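Local coordinates for dephospho-CoA kinase (Mycobacterium paratuberculosis, PDB 6N39), which probably phosphorylates the 3'-hydroxyl group of dephospho-CoA with ATP, the last step of coenzyme A biosynthesis, at residues 298-303 and 325-330; 272-277 and 339-344; 292-297 and 330-335; 351-356 and 403-408. One frame throughout, in Å; residues are numbered along the deposited sequence.

All four contacts lie in the C-terminal UPF0157 (GrpB) region, which is involved in proper folding of the full-length enzyme. They lie away from the predicted ATP site. Contact 2 pairs the two inner strands of a mixed four-stranded sheet. Contacts 1 and 3 lay the consecutive loop segments 292-297 and 298-303 along edge strand 328-331 and its flanks, and they share His330. Along the chain both are nested inside the loop that contact 2 closes. Their centres are about 10 and 12 Å from that of contact 2. Contact 4 comes later. It joins helices 349-363 and 386-411, about 16 Å from contact 2 between centres, and touches it through Gln351 and Ala354.

Contact 1 (298-303 and 325-330); sequences EHITAD and WHKRIH. With ACT (acetate ion), chain E.
Asp303 takes a different cation on each carboxylate oxygen, Lys327 on OD1 and Arg344 on OD2. Lys327 NZ meets Asp303 OD1 at 2.7 Å. It comes from the syn side, 28° out of the carboxylate plane. The lysine chain is extended beyond CG and crosses the aspartate at about a right angle. Lys327 NZ also bonds His342. It lies close to the Arg344 guanidinium, and the shared carboxylate probably balances their charge. A water further ties Asp303 OD2 to Trp325 O, 2.7 Å from the latter. The backbones join through a single bridge, Ala302 with His326. It has two bonds, Lys327 N to Thr301 O and Asp303 N to Trp325 O at 3.1 Å. The loop thus runs beside the chain leading into edge strand 328-331 of the mixed sheet in the GrpB domain. At the other end Ile300 CB rests on Ile329 CG2 at 3.6 Å. There a water accepts from Ile329 N and donates to Ile300 O. Thr301 CG2 lies 4.0 Å from Arg328 NH1. The Arg328 chain bends at chi2 (-68°), and NH1 donates to Lys327 O. Three bonds grip an acetate, probably from the crystallisation liquor. Arg328 NH2 donates to acetate OXT at 2.7 Å. Acetate O takes both Arg328 NH1 and, in an almost straight bond, His326 ND1.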
loop_
_atom_site.group_PDB
_atom_site.type_symbol
_atom_site.label_atom_id
_atom_site.label_comp_id
_atom_site.label_asym_id
_atom_site.label_seq_id
_atom_site.Cartn_x
_atom_site.Cartn_y
_atom_site.Cartn_z
ATOM N N GLU A 298 5.605 20.211 -2.781
ATOM C CA GLU A 298 5.613 21.007 -4.003
ATOM C C GLU A 298 6.921 21.775 -4.192
ATOM O O GLU A 298 7.342 21.994 -5.336
ATOM C CB GLU A 298 4.408 21.960 -4.002
ATOM C CG GLU A 298 3.803 22.217 -5.384
ATOM C CD GLU A 298 3.373 20.937 -6.126
ATOM O OE1 GLU A 298 2.758 20.031 -5.516
ATOM O OE2 GLU A 298 3.659 20.848 -7.339
ATOM N N HIS A 299 7.590 22.178 -3.108
ATOM C CA HIS A 299 8.763 23.038 -3.227
ATOM C C HIS A 299 10.086 22.305 -3.034
ATOM O O HIS A 299 11.083 22.939 -2.665
ATOM C CB HIS A 299 8.665 24.188 -2.236
ATOM C CG HIS A 299 7.402 24.966 -2.377
ATOM N ND1 HIS A 299 7.169 25.806 -3.443
ATOM C CD2 HIS A 299 6.283 24.997 -1.617
ATOM C CE1 HIS A 299 5.968 26.343 -3.320
ATOM N NE2 HIS A 299 5.410 25.867 -2.221
ATOM N N ILE A 300 10.123 20.997 -3.250
ATOM C CA ILE A 300 11.384 20.257 -3.297
ATOM C C ILE A 300 11.529 19.721 -4.714
ATOM O O ILE A 300 10.763 18.843 -5.135
ATOM C CB ILE A 300 11.446 19.123 -2.265
ATOM C CG1 ILE A 300 11.205 19.670 -0.852
ATOM C CG2 ILE A 300 12.815 18.419 -2.337
ATOM C CD1 ILE A 300 11.265 18.609 0.225
ATOM N N THR A 301 12.497 20.261 -5.461
ATOM C CA THR A 301 12.676 19.902 -6.858
ATOM C C THR A 301 14.104 19.479 -7.201
ATOM O O THR A 301 14.423 19.345 -8.387
ATOM C CB THR A 301 12.249 21.068 -7.764
ATOM O OG1 THR A 301 12.896 22.273 -7.329
ATOM C CG2 THR A 301 10.736 21.261 -7.696
ATOM N N ALA A 302 14.963 19.246 -6.208
ATOM C CA ALA A 302 16.321 18.767 -6.466
ATOM C C ALA A 302 16.877 18.143 -5.191
ATOM O O ALA A 302 16.390 18.412 -4.091
ATOM C CB ALA A 302 17.251 19.895 -6.951
ATOM N N ASP A 303 17.873 17.262 -5.363
ATOM C CA ASP A 303 18.770 16.867 -4.279
ATOM C C ASP A 303 19.901 17.897 -4.149
ATOM O O ASP A 303 20.052 18.802 -4.975
ATOM C CB ASP A 303 19.369 15.470 -4.540
ATOM C CG ASP A 303 18.312 14.352 -4.556
ATOM O OD1 ASP A 303 17.558 14.208 -3.570
ATOM O OD2 ASP A 303 18.238 13.617 -5.561
ATOM N N TRP A 325 20.413 17.191 -11.281
ATOM C CA TRP A 325 20.094 16.840 -9.904
ATOM C C TRP A 325 18.623 17.068 -9.561
ATOM O O TRP A 325 18.225 16.828 -8.416
ATOM C CB TRP A 325 20.998 17.616 -8.925
ATOM C CG TRP A 325 22.425 17.139 -8.955
ATOM C CD1 TRP A 325 23.480 17.730 -9.603
ATOM C CD2 TRP A 325 22.944 15.957 -8.333
ATOM N NE1 TRP A 325 24.620 16.989 -9.408
ATOM C CE2 TRP A 325 24.316 15.888 -8.647
ATOM C CE3 TRP A 325 22.369 14.932 -7.562
ATOM C CZ2 TRP A 325 25.141 14.848 -8.192
ATOM C CZ3 TRP A 325 23.188 13.896 -7.108
ATOM C CH2 TRP A 325 24.561 13.864 -7.431
ATOM N N HIS A 326 17.797 17.484 -10.522
ATOM C CA HIS A 326 16.390 17.728 -10.214
ATOM C C HIS A 326 15.636 16.415 -10.029
ATOM O O HIS A 326 16.077 15.348 -10.470
ATOM C CB HIS A 326 15.724 18.560 -11.309
ATOM C CG HIS A 326 16.184 19.983 -11.332
ATOM N ND1 HIS A 326 15.330 21.034 -11.579
ATOM C CD2 HIS A 326 17.402 20.531 -11.105
ATOM C CE1 HIS A 326 16.005 22.169 -11.524
ATOM N NE2 HIS A 326 17.265 21.891 -11.235
ATOM N N LYS A 327 14.492 16.510 -9.346
ATOM C CA LYS A 327 13.654 15.365 -9.011
ATOM C C LYS A 327 12.274 15.869 -8.597
ATOM O O LYS A 327 12.007 17.080 -8.562
ATOM C CB LYS A 327 14.291 14.533 -7.884
ATOM C CG LYS A 327 14.286 15.240 -6.515
ATOM C CD LYS A 327 14.779 14.294 -5.395
ATOM C CE LYS A 327 14.472 14.844 -4.000
ATOM N NZ LYS A 327 14.936 13.906 -2.930
ATOM N N ARG A 328 11.389 14.923 -8.286
ATOM C CA ARG A 328 10.203 15.228 -7.491
ATOM C C ARG A 328 10.223 14.340 -6.249
ATOM O O ARG A 328 10.954 13.348 -6.193
ATOM C CB ARG A 328 8.886 15.021 -8.289
ATOM C CG ARG A 328 8.804 15.771 -9.633
ATOM C CD ARG A 328 8.715 17.293 -9.496
ATOM N NE ARG A 328 8.646 17.978 -10.807
ATOM C CZ ARG A 328 9.650 18.631 -11.407
ATOM N NH1 ARG A 328 10.854 18.728 -10.839
ATOM N NH2 ARG A 328 9.447 19.224 -12.582
ATOM N N ILE A 329 9.439 14.701 -5.232
ATOM C CA ILE A 329 9.346 13.869 -4.037
ATOM C C ILE A 329 7.942 14.004 -3.460
ATOM O O ILE A 329 7.381 15.102 -3.388
ATOM C CB ILE A 329 10.434 14.215 -2.989
ATOM C CG1 ILE A 329 10.298 13.341 -1.718
ATOM C CG2 ILE A 329 10.411 15.703 -2.646
ATOM C CD1 ILE A 329 11.405 13.664 -0.606
ATOM N N HIS A 330 7.350 12.864 -3.133
ATOM C CA HIS A 330 6.069 12.763 -2.458
ATOM C C HIS A 330 6.311 12.112 -1.105
ATOM O O HIS A 330 7.385 11.561 -0.843
ATOM C CB HIS A 330 5.079 11.901 -3.262
ATOM C CG HIS A 330 4.750 12.432 -4.623
ATOM N ND1 HIS A 330 3.454 12.653 -5.034
ATOM C CD2 HIS A 330 5.542 12.753 -5.678
ATOM C CE1 HIS A 330 3.459 13.112 -6.275
ATOM N NE2 HIS A 330 4.711 13.163 -6.694
HETATM C C ACT E . 12.327 20.947 -13.333
HETATM O O ACT E . 12.676 20.659 -12.144
HETATM O OXT ACT E . 11.239 20.670 -13.936
HETATM C CH3 ACT E . 13.407 21.754 -14.180
HETATM O O HOH W 1 8.439 17.646 -5.552
HETATM O O HOH W 2 18.266 14.123 -7.968
#

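Contact 2 (272-277 and 339-344); sequences IQITVE and TNVHIR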
loop_
_atom_site.group_PDB
_atom_site.type_symbol
_atom_site.label_atom_id
_atom_site.label_comp_id
_atom_site.label_asym_id
_atom_site.label_seq_id
_atom_site.Cartn_x
_atom_site.Cartn_y
_atom_site.Cartn_z
ATOM N N ILE A 272 11.531 5.109 -0.863
ATOM C CA ILE A 272 11.301 4.417 -2.124
ATOM C C ILE A 272 11.746 5.328 -3.259
ATOM O O ILE A 272 11.504 6.534 -3.213
ATOM C CB ILE A 272 9.809 4.079 -2.323
ATOM C CG1 ILE A 272 9.242 3.322 -1.119
ATOM C CG2 ILE A 272 9.635 3.310 -3.636
ATOM C CD1 ILE A 272 9.896 1.932 -0.898
ATOM N N GLN A 273 12.355 4.764 -4.299
ATOM C CA GLN A 273 12.624 5.531 -5.509
ATOM C C GLN A 273 11.819 4.957 -6.669
ATOM O O GLN A 273 11.908 3.760 -6.957
ATOM C CB GLN A 273 14.119 5.525 -5.857
ATOM C CG GLN A 273 14.409 6.298 -7.145
ATOM C CD GLN A 273 15.882 6.390 -7.453
ATOM O OE1 GLN A 273 16.519 7.413 -7.179
ATOM N NE2 GLN A 273 16.447 5.315 -8.035
ATOM N N ILE A 274 11.049 5.814 -7.333
ATOM C CA ILE A 274 10.467 5.520 -8.637
ATOM C C ILE A 274 11.377 6.124 -9.699
ATOM O O ILE A 274 11.614 7.346 -9.701
ATOM C CB ILE A 274 9.047 6.095 -8.757
ATOM C CG1 ILE A 274 8.133 5.559 -7.641
ATOM C CG2 ILE A 274 8.477 5.795 -10.141
ATOM C CD1 ILE A 274 6.750 6.241 -7.628
ATOM N N THR A 275 11.886 5.279 -10.601
ATOM C CA THR A 275 12.670 5.741 -11.735
ATOM C C THR A 275 11.739 6.002 -12.914
ATOM O O THR A 275 10.957 5.123 -13.288
ATOM C CB THR A 275 13.739 4.703 -12.116
ATOM O OG1 THR A 275 14.690 4.570 -11.052
ATOM C CG2 THR A 275 14.479 5.137 -13.358
ATOM N N VAL A 276 11.808 7.210 -13.483
ATOM C CA VAL A 276 10.973 7.588 -14.622
ATOM C C VAL A 276 11.881 7.972 -15.777
ATOM O O VAL A 276 13.098 8.073 -15.633
ATOM C CB VAL A 276 9.994 8.740 -14.296
ATOM C CG1 VAL A 276 9.027 8.319 -13.183
ATOM C CG2 VAL A 276 10.771 10.014 -13.878
ATOM N N GLU A 277 11.273 8.205 -16.941
ATOM C CA GLU A 277 12.094 8.513 -18.102
ATOM C C GLU A 277 12.367 10.004 -18.271
ATOM O O GLU A 277 13.287 10.355 -19.015
ATOM C CB GLU A 277 11.455 7.948 -19.372
ATOM C CG GLU A 277 10.485 8.856 -20.060
ATOM C CD GLU A 277 9.902 8.229 -21.317
ATOM O OE1 GLU A 277 8.757 8.583 -21.680
ATOM O OE2 GLU A 277 10.586 7.378 -21.934
ATOM N N THR A 339 6.637 7.484 4.849
ATOM C CA THR A 339 7.252 6.992 3.622
ATOM C C THR A 339 7.646 8.190 2.767
ATOM O O THR A 339 6.817 9.074 2.544
ATOM C CB THR A 339 6.266 6.124 2.809
ATOM O OG1 THR A 339 5.631 5.150 3.641
ATOM C CG2 THR A 339 6.955 5.437 1.642
ATOM N N ASN A 340 8.876 8.206 2.267
ATOM C CA ASN A 340 9.297 9.156 1.244
ATOM C C ASN A 340 9.338 8.463 -0.109
ATOM O O ASN A 340 9.854 7.352 -0.224
ATOM C CB ASN A 340 10.691 9.726 1.544
ATOM C CG ASN A 340 10.728 10.543 2.787
ATOM O OD1 ASN A 340 9.774 11.250 3.105
ATOM N ND2 ASN A 340 11.844 10.470 3.508
ATOM N N VAL A 341 8.806 9.116 -1.139
ATOM C CA VAL A 341 8.792 8.550 -2.484
ATOM C C VAL A 341 9.525 9.528 -3.395
ATOM O O VAL A 341 8.959 10.538 -3.826
ATOM C CB VAL A 341 7.369 8.276 -2.989
ATOM C CG1 VAL A 341 7.390 7.705 -4.409
ATOM C CG2 VAL A 341 6.650 7.296 -2.064
ATOM N N HIS A 342 10.785 9.231 -3.693
ATOM C CA HIS A 342 11.600 10.058 -4.576
ATOM C C HIS A 342 11.349 9.639 -6.019
ATOM O O HIS A 342 11.376 8.450 -6.332
ATOM C CB HIS A 342 13.092 9.901 -4.239
ATOM C CG HIS A 342 13.415 10.073 -2.784
ATOM N ND1 HIS A 342 13.821 11.276 -2.249
ATOM C CD2 HIS A 342 13.415 9.189 -1.757
ATOM C CE1 HIS A 342 14.040 11.133 -0.952
ATOM N NE2 HIS A 342 13.798 9.876 -0.627
ATOM N N ILE A 343 11.142 10.603 -6.904
ATOM C CA ILE A 343 10.924 10.325 -8.322
ATOM C C ILE A 343 12.099 10.931 -9.073
ATOM O O ILE A 343 12.251 12.164 -9.103
ATOM C CB ILE A 343 9.598 10.904 -8.822
ATOM C CG1 ILE A 343 8.455 10.524 -7.866
ATOM C CG2 ILE A 343 9.311 10.427 -10.250
ATOM C CD1 ILE A 343 7.113 11.018 -8.333
ATOM N N ARG A 344 12.916 10.065 -9.677
ATOM C CA ARG A 344 14.177 10.467 -10.284
ATOM C C ARG A 344 14.284 9.891 -11.689
ATOM O O ARG A 344 13.688 8.850 -12.001
ATOM C CB ARG A 344 15.379 10.016 -9.418
ATOM C CG ARG A 344 15.383 10.628 -7.981
ATOM C CD ARG A 344 16.825 10.629 -7.422
ATOM N NE ARG A 344 16.930 11.234 -6.096
ATOM C CZ ARG A 344 16.732 10.585 -4.954
ATOM N NH1 ARG A 344 16.399 9.294 -4.971
ATOM N NH2 ARG A 344 16.866 11.231 -3.791
#
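Arg344 NH1 donates to Gln273 OE1 at 2.9 Å. The bond lies in the guanidinium plane, but the donor is tilted from the amide plane. The two flat groups are turned 71° apart, and the side chains cross at about a right angle. A chi1 of 179° swings Gln273 CG away from the backbone N, and the extended chain carries the amide across to the arginine. The amide is gripped at both ends, because Gln273 NE2 donates to Gln351 O of helix 349-363. Arg344 has a stronger partner in Asp303, so its guanidinium is held from two residues. His342 CB packs over a face of that guanidinium, 3.3 Å above the plane and offset toward the rim. The His342 ring has its own partners in Lys327 and Asp271. Five backbone bonds join the strands. Ile272 and Ile274 each use both N and O, as with Ile274 N to His342 O at 2.8 Å. Val276 N closes the ladder on Arg344 O. Ile272, Ile274, Val341 and Ile343 form the apolar face. Ile274 CD1 touches Val341 CG1 at 3.6 Å. At the strand end Val276 CG1 touches Ile343 CG2 at the same distance. Ile272 and Val341 also pack on helix 228-243. The arrangement is a regular parallel ladder between the inner strands 270-276 and 339-345 of a mixed four-stranded sheet, in a domain of the nucleotidyltransferase clan.

Contact 3 (292-297 and 330-335); sequences AGYPRL and HASADP
Arg296 lies across one face of the His330 ring. Its CB sits 3.7 Å from the ring centroid and 18° off the ring normal, a CH-pi contact. With chi1 at -179° the Arg296 chain runs on over the ring, and CD reaches 3.6 Å from His330 NE2. The chain then bends at chi3. The guanidinium ends in salt bridges with Glu298 and Asp283. At the ring edge His330 ND1 donates to Tyr294 O at 3.0 Å. The acceptor lies in the ring plane, but the donor stands above the carbonyl plane. A water at the NE2 edge links the ring to Arg296 NH1. Further along, Ala331 N bonds Pro295 O, and Ala333 N bonds Gly293 O at 3.0 Å. Gly293 closes the preceding helix 286-291 in a Schellman motif, so its carbonyl ties the helix end to the chain leaving strand 328-331. Ser332 there forms an ST turn with Asp334 N. Tyr294 CD2 packs on Ser332 CA at 3.6 Å, and Pro295 CD on Ala333 CB. Together the face contact and the two edge partners fix the rotation of His330, and its bond to a carbonyl implies a proton on ND1.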
loop_
_atom_site.group_PDB
_atom_site.type_symbol
_atom_site.label_atom_id
_atom_site.label_comp_id
_atom_site.label_asym_id
_atom_site.label_seq_id
_atom_site.Cartn_x
_atom_site.Cartn_y
_atom_site.Cartn_z
ATOM N N ALA A 292 -3.243 7.234 -4.537
ATOM C CA ALA A 292 -2.675 6.078 -3.852
ATOM C C ALA A 292 -2.181 6.395 -2.444
ATOM O O ALA A 292 -1.685 5.485 -1.770
ATOM C CB ALA A 292 -1.529 5.479 -4.671
ATOM N N GLY A 293 -2.294 7.643 -1.987
ATOM C CA GLY A 293 -1.985 7.995 -0.614
ATOM C C GLY A 293 -0.787 8.909 -0.389
ATOM O O GLY A 293 -0.370 9.074 0.767
ATOM N N TYR A 294 -0.248 9.545 -1.433
ATOM C CA TYR A 294 1.054 10.218 -1.356
ATOM C C TYR A 294 0.989 11.620 -1.956
ATOM O O TYR A 294 1.208 11.795 -3.163
ATOM C CB TYR A 294 2.127 9.391 -2.074
ATOM C CG TYR A 294 2.244 7.961 -1.578
ATOM C CD1 TYR A 294 1.446 6.942 -2.116
ATOM C CD2 TYR A 294 3.170 7.627 -0.591
ATOM C CE1 TYR A 294 1.540 5.635 -1.651
ATOM C CE2 TYR A 294 3.289 6.332 -0.134
ATOM C CZ TYR A 294 2.474 5.335 -0.658
ATOM O OH TYR A 294 2.592 4.055 -0.161
ATOM N N PRO A 295 0.685 12.642 -1.150
ATOM C CA PRO A 295 0.762 14.018 -1.657
ATOM C C PRO A 295 2.192 14.375 -2.049
ATOM O O PRO A 295 3.166 13.850 -1.499
ATOM C CB PRO A 295 0.284 14.877 -0.467
ATOM C CG PRO A 295 -0.582 13.929 0.368
ATOM C CD PRO A 295 0.098 12.568 0.202
ATOM N N ARG A 296 2.306 15.328 -2.973
ATOM C CA ARG A 296 3.611 15.838 -3.382
ATOM C C ARG A 296 4.088 16.964 -2.460
ATOM O O ARG A 296 3.293 17.779 -1.990
ATOM C CB ARG A 296 3.557 16.349 -4.818
ATOM C CG ARG A 296 4.929 16.878 -5.311
ATOM C CD ARG A 296 5.065 16.749 -6.814
ATOM N NE ARG A 296 4.533 17.925 -7.504
ATOM C CZ ARG A 296 4.575 18.090 -8.827
ATOM N NH1 ARG A 296 5.114 17.131 -9.611
ATOM N NH2 ARG A 296 4.075 19.208 -9.359
ATOM N N LEU A 297 5.396 16.998 -2.189
ATOM C CA LEU A 297 6.021 18.164 -1.558
ATOM C C LEU A 297 6.378 19.137 -2.673
ATOM O O LEU A 297 7.334 18.916 -3.425
ATOM C CB LEU A 297 7.249 17.763 -0.743
ATOM C CG LEU A 297 6.807 16.879 0.431
ATOM C CD1 LEU A 297 7.925 16.024 0.960
ATOM C CD2 LEU A 297 6.249 17.765 1.539
ATOM N N HIS A 330 7.350 12.864 -3.133
ATOM C CA HIS A 330 6.069 12.763 -2.458
ATOM C C HIS A 330 6.311 12.112 -1.105
ATOM O O HIS A 330 7.385 11.561 -0.843
ATOM C CB HIS A 330 5.079 11.901 -3.262
ATOM C CG HIS A 330 4.750 12.432 -4.623
ATOM N ND1 HIS A 330 3.454 12.653 -5.034
ATOM C CD2 HIS A 330 5.542 12.753 -5.678
ATOM C CE1 HIS A 330 3.459 13.112 -6.275
ATOM N NE2 HIS A 330 4.711 13.163 -6.694
ATOM N N ALA A 331 5.291 12.122 -0.254
ATOM C CA ALA A 331 5.407 11.343 0.976
ATOM C C ALA A 331 4.030 10.851 1.387
ATOM O O ALA A 331 3.005 11.388 0.959
ATOM C CB ALA A 331 6.048 12.143 2.124
ATOM N N SER A 332 4.013 9.826 2.237
ATOM C CA SER A 332 2.732 9.246 2.629
ATOM C C SER A 332 1.977 10.198 3.542
ATOM O O SER A 332 2.572 10.875 4.379
ATOM C CB SER A 332 2.928 7.907 3.334
ATOM O OG SER A 332 1.681 7.413 3.785
ATOM N N ALA A 333 0.657 10.244 3.378
ATOM C CA ALA A 333 -0.233 10.938 4.298
ATOM C C ALA A 333 -0.665 10.061 5.472
ATOM O O ALA A 333 -1.410 10.535 6.333
ATOM C CB ALA A 333 -1.479 11.434 3.544
ATOM N N ASP A 334 -0.226 8.799 5.515
ATOM C CA ASP A 334 -0.674 7.851 6.533
ATOM C C ASP A 334 0.257 7.928 7.741
ATOM O O ASP A 334 1.418 7.498 7.637
ATOM C CB ASP A 334 -0.686 6.441 5.944
ATOM C CG ASP A 334 -1.195 5.374 6.920
ATOM O OD1 ASP A 334 -1.483 5.678 8.090
ATOM O OD2 ASP A 334 -1.329 4.210 6.488
ATOM N N PRO A 335 -0.185 8.449 8.895
ATOM C CA PRO A 335 0.733 8.534 10.045
ATOM C C PRO A 335 1.172 7.179 10.575
ATOM O O PRO A 335 2.151 7.121 11.324
ATOM C CB PRO A 335 -0.072 9.309 11.100
ATOM C CG PRO A 335 -1.512 9.054 10.739
ATOM C CD PRO A 335 -1.538 8.954 9.226
HETATM O O HOH W 3 5.523 14.537 -9.207
#

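Contact 4 (351-356 and 403-408); sequences QQFALL and RAWDWA
Leu356 points its CB at helix 403-408 and enters a hole formed by Ala404, Trp405, Trp407 and Ala408. The first torsion (chi1 170°) sends both methyls into this hole, and CG comes 4.1 Å from Ala404 CB. CD1 turns to the edge of the Trp407 ring, 3.7 Å from CZ3. It also touches Ala408 CB at 3.8 Å. CD2 sits over the face of Trp405, 3.5 Å from the centroid of the five-membered ring and 14° off its normal, a CH-pi contact. CD2 also meets Ala404 CB at 3.8 Å. Leu356 is thus a knob in a hole of the other helix. The packing joins helices 349-363 and 386-411 of the UPF0157 region. The axes of the two short segments cross at 80°, with a closest approach of 10.8 Å. The same indole meets Gln352 CB at its edge. The Gln352 amide turns elsewhere, to Gln351 OE1 and Thr312. Beside the knob, Phe353 CE1 packs on Ala404 CB at 4.0 Å, in the plane of the phenyl ring. Tyr401 meets both Phe353 and Trp405 edge-to-face.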
loop_
_atom_site.group_PDB
_atom_site.type_symbol
_atom_site.label_atom_id
_atom_site.label_comp_id
_atom_site.label_asym_id
_atom_site.label_seq_id
_atom_site.Cartn_x
_atom_site.Cartn_y
_atom_site.Cartn_z
ATOM N N GLN A 351 19.423 9.436 -9.255
ATOM C CA GLN A 351 18.807 8.128 -9.509
ATOM C C GLN A 351 19.807 6.989 -9.338
ATOM O O GLN A 351 19.484 5.932 -8.776
ATOM C CB GLN A 351 18.216 8.133 -10.926
ATOM C CG GLN A 351 17.346 6.918 -11.304
ATOM C CD GLN A 351 18.165 5.778 -11.896
ATOM O OE1 GLN A 351 19.250 5.999 -12.441
ATOM N NE2 GLN A 351 17.639 4.558 -11.807
ATOM N N GLN A 352 21.034 7.178 -9.822
ATOM C CA GLN A 352 22.032 6.115 -9.697
ATOM C C GLN A 352 22.513 5.985 -8.257
ATOM O O GLN A 352 22.623 4.873 -7.726
ATOM C CB GLN A 352 23.196 6.410 -10.640
ATOM C CG GLN A 352 22.760 6.498 -12.100
ATOM C CD GLN A 352 22.869 5.167 -12.783
ATOM O OE1 GLN A 352 23.966 4.626 -12.901
ATOM N NE2 GLN A 352 21.730 4.608 -13.224
ATOM N N PHE A 353 22.767 7.121 -7.605
ATOM C CA PHE A 353 23.322 7.110 -6.259
ATOM C C PHE A 353 22.364 6.478 -5.254
ATOM O O PHE A 353 22.812 5.798 -4.324
ATOM C CB PHE A 353 23.684 8.540 -5.829
ATOM C CG PHE A 353 24.378 8.598 -4.503
ATOM C CD1 PHE A 353 25.473 7.763 -4.246
ATOM C CD2 PHE A 353 23.941 9.471 -3.509
ATOM C CE1 PHE A 353 26.121 7.798 -3.022
ATOM C CE2 PHE A 353 24.599 9.529 -2.287
ATOM C CZ PHE A 353 25.691 8.688 -2.037
ATOM N N ALA A 354 21.049 6.692 -5.406
ATOM C CA ALA A 354 20.115 6.095 -4.444
ATOM C C ALA A 354 20.216 4.567 -4.432
ATOM O O ALA A 354 20.103 3.931 -3.370
ATOM C CB ALA A 354 18.676 6.540 -4.749
ATOM N N LEU A 355 20.428 3.957 -5.601
ATOM C CA LEU A 355 20.597 2.503 -5.685
ATOM C C LEU A 355 21.991 2.074 -5.211
ATOM O O LEU A 355 22.155 1.078 -4.460
ATOM C CB LEU A 355 20.346 2.061 -7.136
ATOM C CG LEU A 355 18.970 2.404 -7.745
ATOM C CD1 LEU A 355 18.900 2.048 -9.214
ATOM C CD2 LEU A 355 17.822 1.689 -7.007
ATOM N N LEU A 356 23.004 2.844 -5.629
ATOM C CA LEU A 356 24.381 2.513 -5.277
ATOM C C LEU A 356 24.588 2.546 -3.765
ATOM O O LEU A 356 25.311 1.715 -3.221
ATOM C CB LEU A 356 25.344 3.486 -5.967
ATOM C CG LEU A 356 26.813 3.434 -5.521
ATOM C CD1 LEU A 356 27.412 2.039 -5.751
ATOM C CD2 LEU A 356 27.695 4.507 -6.225
ATOM N N ARG A 403 33.320 7.890 -2.033
ATOM C CA ARG A 403 33.765 6.544 -1.684
ATOM C C ARG A 403 32.879 5.494 -2.335
ATOM O O ARG A 403 33.377 4.482 -2.838
ATOM C CB ARG A 403 33.777 6.366 -0.168
ATOM C CG ARG A 403 34.899 7.118 0.553
ATOM C CD ARG A 403 34.443 7.520 1.948
ATOM N NE ARG A 403 34.261 6.372 2.827
ATOM C CZ ARG A 403 33.624 6.418 3.994
ATOM N NH1 ARG A 403 33.086 7.557 4.413
ATOM N NH2 ARG A 403 33.523 5.321 4.737
ATOM N N ALA A 404 31.563 5.700 -2.296
ATOM C CA ALA A 404 30.646 4.789 -2.962
ATOM C C ALA A 404 30.996 4.655 -4.435
ATOM O O ALA A 404 31.020 3.543 -4.974
ATOM C CB ALA A 404 29.203 5.276 -2.797
ATOM N N TRP A 405 31.288 5.773 -5.105
ATOM C CA TRP A 405 31.599 5.653 -6.524
ATOM C C TRP A 405 32.977 5.043 -6.754
ATOM O O TRP A 405 33.186 4.363 -7.766
ATOM C CB TRP A 405 31.443 7.008 -7.216
ATOM C CG TRP A 405 29.989 7.223 -7.574
ATOM C CD1 TRP A 405 29.098 8.071 -6.964
ATOM C CD2 TRP A 405 29.251 6.522 -8.588
ATOM N NE1 TRP A 405 27.853 7.946 -7.553
ATOM C CE2 TRP A 405 27.926 7.007 -8.552
ATOM C CE3 TRP A 405 29.592 5.558 -9.541
ATOM C CZ2 TRP A 405 26.945 6.556 -9.429
ATOM C CZ3 TRP A 405 28.608 5.102 -10.403
ATOM C CH2 TRP A 405 27.304 5.606 -10.341
ATOM N N ASP A 406 33.915 5.229 -5.823
ATOM C CA ASP A 406 35.189 4.509 -5.919
ATOM C C ASP A 406 34.960 3.005 -5.851
ATOM O O ASP A 406 35.528 2.231 -6.633
ATOM C CB ASP A 406 36.127 4.947 -4.798
ATOM C CG ASP A 406 37.008 6.105 -5.191
ATOM O OD1 ASP A 406 37.229 6.291 -6.402
ATOM O OD2 ASP A 406 37.486 6.828 -4.284
ATOM N N TRP A 407 34.123 2.577 -4.908
ATOM C CA TRP A 407 33.775 1.164 -4.790
ATOM C C TRP A 407 33.067 0.671 -6.047
ATOM O O TRP A 407 33.314 -0.449 -6.510
ATOM C CB TRP A 407 32.894 0.958 -3.551
ATOM C CG TRP A 407 32.389 -0.439 -3.380
ATOM C CD1 TRP A 407 33.039 -1.484 -2.776
ATOM C CD2 TRP A 407 31.132 -0.952 -3.821
ATOM N NE1 TRP A 407 32.256 -2.611 -2.814
ATOM C CE2 TRP A 407 31.078 -2.309 -3.448
ATOM C CE3 TRP A 407 30.039 -0.392 -4.493
ATOM C CZ2 TRP A 407 29.975 -3.119 -3.733
ATOM C CZ3 TRP A 407 28.942 -1.198 -4.766
ATOM C CH2 TRP A 407 28.923 -2.542 -4.387
ATOM N N ALA A 408 32.173 1.493 -6.606
ATOM C CA ALA A 408 31.460 1.097 -7.817
ATOM C C ALA A 408 32.420 0.914 -8.981
ATOM O O ALA A 408 32.296 -0.046 -9.752
ATOM C CB ALA A 408 30.392 2.131 -8.174
#